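Local atomic coordinates of periplasmic binding protein (PDB entry 5GJ3), a protein that binds two heme molecules together in the bacterial periplasm and probably hands heme on to the membrane importer of a heme-acquisition system. Residues A[145-150]-A[201-206]; A[213-218]-A[231-236]. One frame throughout, in Å; residues are numbered along the deposited sequence.

Interaction 1: A[145-150]-A[201-206]; sequences VLFLYL and VLLVLD. With HEM (protoporphyrin IX containing Fe), chain C.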
# COMPACT_ATOMS: atom_id res chain seq x y z
N VAL A 145 -9.74 -15.00 3.95
CA VAL A 145 -8.36 -14.46 3.94
C VAL A 145 -8.19 -13.58 5.21
O VAL A 145 -9.04 -12.74 5.49
CB VAL A 145 -8.09 -13.61 2.66
CG1 VAL A 145 -6.68 -13.07 2.66
CG2 VAL A 145 -8.30 -14.46 1.39
N LEU A 146 -7.12 -13.78 5.98
CA LEU A 146 -6.88 -12.89 7.12
C LEU A 146 -5.57 -12.10 6.92
O LEU A 146 -4.51 -12.70 6.73
CB LEU A 146 -6.80 -13.71 8.41
CG LEU A 146 -6.78 -12.93 9.71
CD1 LEU A 146 -8.13 -12.21 9.98
CD2 LEU A 146 -6.41 -13.92 10.85
N PHE A 147 -5.66 -10.78 6.92
CA PHE A 147 -4.46 -9.96 6.88
C PHE A 147 -3.95 -9.65 8.30
O PHE A 147 -4.72 -9.14 9.14
CB PHE A 147 -4.72 -8.63 6.16
CG PHE A 147 -3.51 -7.72 6.14
CD1 PHE A 147 -2.53 -7.90 5.20
CD2 PHE A 147 -3.34 -6.74 7.13
CE1 PHE A 147 -1.39 -7.09 5.20
CE2 PHE A 147 -2.21 -5.92 7.14
CZ PHE A 147 -1.25 -6.09 6.16
N LEU A 148 -2.67 -9.93 8.57
CA LEU A 148 -2.08 -9.67 9.89
C LEU A 148 -1.00 -8.62 9.71
O LEU A 148 -0.11 -8.75 8.85
CB LEU A 148 -1.39 -10.90 10.50
CG LEU A 148 -2.36 -12.08 10.73
CD1 LEU A 148 -1.64 -13.32 11.20
CD2 LEU A 148 -3.42 -11.68 11.75
N TYR A 149 -1.15 -7.55 10.45
CA TYR A 149 -0.09 -6.60 10.62
C TYR A 149 0.76 -7.10 11.82
O TYR A 149 0.22 -7.30 12.91
CB TYR A 149 -0.70 -5.24 10.90
CG TYR A 149 0.36 -4.22 11.24
CD1 TYR A 149 1.10 -3.59 10.23
CD2 TYR A 149 0.66 -3.91 12.60
CE1 TYR A 149 2.11 -2.65 10.54
CE2 TYR A 149 1.68 -2.99 12.92
CZ TYR A 149 2.39 -2.34 11.90
OH TYR A 149 3.39 -1.40 12.19
N LEU A 150 2.06 -7.29 11.61
CA LEU A 150 2.96 -7.88 12.61
C LEU A 150 4.18 -7.00 12.84
O LEU A 150 4.74 -6.44 11.91
CB LEU A 150 3.48 -9.25 12.14
CG LEU A 150 2.43 -10.29 11.72
CD1 LEU A 150 3.13 -11.44 11.00
CD2 LEU A 150 1.67 -10.76 12.95
N VAL A 201 -6.21 -18.56 3.92
CA VAL A 201 -4.98 -17.82 3.53
C VAL A 201 -4.60 -16.84 4.63
O VAL A 201 -5.43 -16.11 5.12
CB VAL A 201 -5.20 -17.05 2.18
CG1 VAL A 201 -3.91 -16.29 1.73
CG2 VAL A 201 -5.69 -18.03 1.10
N LEU A 202 -3.33 -16.83 5.02
CA LEU A 202 -2.78 -15.76 5.83
C LEU A 202 -2.01 -14.75 4.95
O LEU A 202 -1.04 -15.10 4.26
CB LEU A 202 -1.85 -16.33 6.92
CG LEU A 202 -2.65 -17.10 8.00
CD1 LEU A 202 -1.74 -18.03 8.76
CD2 LEU A 202 -3.34 -16.14 8.96
N LEU A 203 -2.48 -13.51 4.96
CA LEU A 203 -1.83 -12.46 4.18
C LEU A 203 -1.04 -11.54 5.13
O LEU A 203 -1.58 -11.00 6.07
CB LEU A 203 -2.88 -11.68 3.37
CG LEU A 203 -2.45 -10.53 2.45
CD1 LEU A 203 -1.52 -11.01 1.35
CD2 LEU A 203 -3.65 -9.82 1.82
N VAL A 204 0.27 -11.42 4.89
CA VAL A 204 1.15 -10.63 5.75
C VAL A 204 2.10 -9.71 4.94
O VAL A 204 2.23 -9.85 3.72
CB VAL A 204 2.04 -11.54 6.61
CG1 VAL A 204 1.16 -12.40 7.53
CG2 VAL A 204 2.96 -12.40 5.72
N LEU A 205 2.77 -8.81 5.62
CA LEU A 205 3.84 -8.03 4.95
C LEU A 205 5.20 -8.75 5.04
O LEU A 205 5.47 -9.48 6.03
CB LEU A 205 3.90 -6.65 5.53
CG LEU A 205 2.56 -5.93 5.47
CD1 LEU A 205 2.64 -4.59 6.17
CD2 LEU A 205 2.02 -5.76 4.04
N ASP A 206 6.01 -8.60 3.97
CA ASP A 206 7.42 -9.05 3.93
C ASP A 206 8.13 -8.78 5.27
O ASP A 206 8.64 -9.73 5.94
CB ASP A 206 8.21 -8.33 2.81
CG ASP A 206 8.09 -9.02 1.43
OD1 ASP A 206 7.34 -10.03 1.31
OD2 ASP A 206 8.74 -8.53 0.45
CHA HEM C . 6.91 0.46 12.44
CHB HEM C . 4.49 -0.42 8.30
CHC HEM C . 0.22 0.70 10.44
CHD HEM C . 2.70 1.82 14.48
C1A HEM C . 6.59 0.17 11.13
C2A HEM C . 7.56 -0.07 10.12
C3A HEM C . 6.87 -0.31 8.96
C4A HEM C . 5.49 -0.22 9.26
CMA HEM C . 7.46 -0.65 7.60
CAA HEM C . 9.08 -0.05 10.30
CBA HEM C . 9.72 -1.45 10.30
CGA HEM C . 9.47 -2.24 11.57
O1A HEM C . 8.56 -1.95 12.38
O2A HEM C . 10.16 -3.24 11.83
C1B HEM C . 3.12 -0.17 8.54
C2B HEM C . 2.12 -0.32 7.52
C3B HEM C . 0.93 0.01 8.08
C4B HEM C . 1.21 0.35 9.51
CMB HEM C . 2.38 -0.75 6.09
CAB HEM C . -0.40 0.01 7.45
CBB HEM C . -1.07 -1.12 7.40
C1C HEM C . 0.52 1.15 11.74
C2C HEM C . -0.40 1.76 12.61
C3C HEM C . 0.31 2.07 13.79
C4C HEM C . 1.66 1.65 13.58
CMC HEM C . -1.87 1.96 12.29
CAC HEM C . -0.15 2.71 15.07
CBC HEM C . -1.42 2.76 15.47
C1D HEM C . 4.04 1.56 14.18
C2D HEM C . 5.11 1.81 15.18
C3D HEM C . 6.29 1.42 14.62
C4D HEM C . 5.92 0.93 13.28
CMD HEM C . 4.87 2.41 16.55
CAD HEM C . 7.69 1.47 15.22
CBD HEM C . 8.49 2.78 14.96
CGD HEM C . 9.93 2.64 15.45
O1D HEM C . 10.83 3.50 15.24
O2D HEM C . 10.28 1.63 16.10
NA HEM C . 5.30 0.07 10.60
NB HEM C . 2.53 0.15 9.69
NC HEM C . 1.77 1.09 12.34
ND HEM C . 4.55 0.94 13.10
FE HEM C . 3.58 0.53 11.49
O HOH W 1 2.73 -8.46 8.35
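F147 lies across L203 and L205, with its ring edge turned to both: CD1 of F147 comes to 3.8 Å from CG of L203, and CE1 of F147 meets CD2 of L205 near the ring plane. CG of F147 stands anti to the backbone N (chi1 178°), which carries the ring along the strand toward L205. V145 and V201 sit side by side on this same face, which helix 164-171 covers. On the opposite face L146, L202, L148 and V204 pack together, CD1 of L148 reaching CD2 of L202 at 4.0 Å.

Three backbone bonds hold the parallel strands in register. N of L146 donates to O of V201, N of L203 to O of L146 (2.8 Å), and N of L148 to O of L203. Beyond the third the strands diverge, and a water fills in, donating to O of L148 and accepting from N of L205 at 2.8 Å.

The heme lies at this end of the strands. The hydroxyl OH of Y149 binds the heme iron at 2.1 Å and also makes a weak hydrogen bond with R151, while CD1 of L205 packs on the heme methyl CMB at 3.8 Å. Neighbouring parallel strands whose C-terminal ends present ligand-binding residues to the cleft between two lobes are typical of the periplasmic binding protein fold.

Interaction 2: A[213-218]-A[231-236]; sequences GGVDGL and RQRRII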
# COMPACT_ATOMS: atom_id res chain seq x y z
N GLY A 213 10.21 -14.16 12.65
CA GLY A 213 10.99 -15.37 12.38
C GLY A 213 10.55 -16.19 11.18
O GLY A 213 10.74 -17.42 11.17
N GLY A 214 9.94 -15.55 10.17
CA GLY A 214 9.54 -16.30 8.96
C GLY A 214 8.32 -17.17 9.23
O GLY A 214 7.71 -17.02 10.28
N VAL A 215 7.96 -18.05 8.28
CA VAL A 215 6.78 -18.92 8.39
C VAL A 215 6.84 -19.78 9.67
O VAL A 215 5.86 -19.91 10.42
CB VAL A 215 6.57 -19.78 7.12
CG1 VAL A 215 5.43 -20.77 7.32
CG2 VAL A 215 6.26 -18.90 5.89
N ASP A 216 8.03 -20.33 9.95
CA ASP A 216 8.24 -21.10 11.18
C ASP A 216 7.88 -20.31 12.44
O ASP A 216 7.10 -20.79 13.27
CB ASP A 216 9.65 -21.70 11.25
CG ASP A 216 9.84 -22.85 10.25
OD1 ASP A 216 8.85 -23.40 9.72
OD2 ASP A 216 11.01 -23.22 10.01
N GLY A 217 8.35 -19.07 12.56
CA GLY A 217 7.93 -18.25 13.71
C GLY A 217 6.44 -17.89 13.69
O GLY A 217 5.75 -17.96 14.71
N LEU A 218 5.92 -17.48 12.53
CA LEU A 218 4.50 -17.06 12.45
C LEU A 218 3.57 -18.16 13.00
O LEU A 218 2.64 -17.91 13.76
CB LEU A 218 4.12 -16.72 10.98
CG LEU A 218 2.64 -16.42 10.65
CD1 LEU A 218 2.30 -15.08 11.28
CD2 LEU A 218 2.36 -16.35 9.15
N ARG A 231 -2.20 -25.10 8.42
CA ARG A 231 -1.99 -26.51 8.07
C ARG A 231 -1.34 -26.75 6.72
O ARG A 231 -0.62 -27.74 6.55
CB ARG A 231 -3.32 -27.28 8.10
CG ARG A 231 -3.95 -27.42 9.48
CD ARG A 231 -5.40 -27.90 9.31
NE ARG A 231 -6.06 -28.13 10.60
CZ ARG A 231 -7.35 -27.86 10.86
NH1 ARG A 231 -8.15 -27.31 9.92
NH2 ARG A 231 -7.82 -28.11 12.09
N GLN A 232 -1.68 -25.94 5.72
CA GLN A 232 -1.09 -26.06 4.39
C GLN A 232 0.06 -25.05 4.16
O GLN A 232 0.57 -24.94 3.04
CB GLN A 232 -2.18 -25.91 3.31
CG GLN A 232 -3.30 -26.94 3.41
CD GLN A 232 -4.20 -26.96 2.17
OE1 GLN A 232 -4.22 -26.00 1.39
NE2 GLN A 232 -4.95 -28.06 1.99
N ARG A 233 0.45 -24.34 5.21
CA ARG A 233 1.45 -23.27 5.14
C ARG A 233 1.10 -22.24 4.04
O ARG A 233 1.97 -21.79 3.31
CB ARG A 233 2.89 -23.83 5.03
CG ARG A 233 3.32 -24.59 6.28
CD ARG A 233 4.64 -25.35 6.15
NE ARG A 233 5.83 -24.49 6.20
CZ ARG A 233 6.52 -24.17 7.31
NH1 ARG A 233 7.59 -23.37 7.22
NH2 ARG A 233 6.14 -24.62 8.50
N ARG A 234 -0.17 -21.86 3.95
CA ARG A 234 -0.61 -20.98 2.88
C ARG A 234 -0.47 -19.54 3.36
O ARG A 234 -1.43 -18.91 3.80
CB ARG A 234 -2.02 -21.32 2.52
CG ARG A 234 -2.41 -20.93 1.13
CD ARG A 234 -3.77 -21.52 0.86
NE ARG A 234 -3.83 -22.93 0.54
CZ ARG A 234 -3.72 -23.42 -0.70
NH1 ARG A 234 -3.39 -22.62 -1.70
NH2 ARG A 234 -3.89 -24.70 -0.95
N ILE A 235 0.77 -19.04 3.31
CA ILE A 235 1.10 -17.70 3.77
C ILE A 235 1.48 -16.97 2.48
O ILE A 235 2.31 -17.48 1.72
CB ILE A 235 2.35 -17.64 4.71
CG1 ILE A 235 2.33 -18.68 5.87
CG2 ILE A 235 2.67 -16.21 5.16
CD1 ILE A 235 1.03 -18.86 6.61
N ILE A 236 0.92 -15.78 2.26
CA ILE A 236 1.30 -14.91 1.11
C ILE A 236 1.96 -13.71 1.79
O ILE A 236 1.36 -13.06 2.63
CB ILE A 236 0.05 -14.34 0.35
CG1 ILE A 236 -0.90 -15.42 -0.16
CG2 ILE A 236 0.47 -13.38 -0.78
CD1 ILE A 236 -0.25 -16.49 -1.01
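OD1 of D216 takes two N-H groups from the guanidinium of R233. The bond from NH1 of R233 to OD1 of D216 is 2.8 Å long; the one from NH2 of R233 to the same OD1, at 3.2 Å, is weak and more bent. This surface salt bridge ties the short helix 214-218 to the Schellman motif that ends helix 228-232, where R233 has positive phi (52°) and the chain turns into strand 235-238 of the mixed sheet.

The two charged groups are not coplanar. OD1 lies close to the guanidinium plane of R233, but NH1 comes to it from above the carboxylate plane of D216, and the two planes stand 66° apart. A bend in the arginine chain at chi3 (76°) helps bring the guanidinium round to the helix. CG1 of V215 lies over one face of that group, offset toward the rim, 3.4 Å from NH1 of R233.

Next to the salt bridge the contact turns apolar. V215 and I235 run alongside each other with their tips pointing opposite ways, CG2 of V215 lying 3.9 Å from CG1 of I235. The side chain of I235 also packs on L202 and V204, which places it between helix 214-218 and strand 201-205.

On the far side of the turn, R234 holds Q232: NH2 of R234 donates to OE1 of Q232 at 2.7 Å, and NH1 of R234 forms a salt bridge with D263 of helix 250-267. L218, which is buried, meets I235 tip to tip, CD2 of L218 at 3.8 Å from CD1 of I235.

How the interactions relate
The centres of the two contacts lie about 10 Å apart, on the same side of the chain's centre, and they come in series: interaction 1 closes at residue 206 before interaction 2 opens at 213. The mixed sheet joins them. Strand 201-205 has strand 144-151 as one parallel neighbour and strand 235-238 as another, with O of L202 probably accepting from N of I236 at 2.9 Å. Side chains continue the join, CG1 of V201 packing on CG1 of I236. Interaction 1 is buried and runs out to the heme at its C-terminal end, whereas interaction 2 lies at the surface, where helix 214-218 packs beside strand 235-238. Strand 201-205 thus connects this surface packing to the lobe that presents Y149 and L205 to the heme.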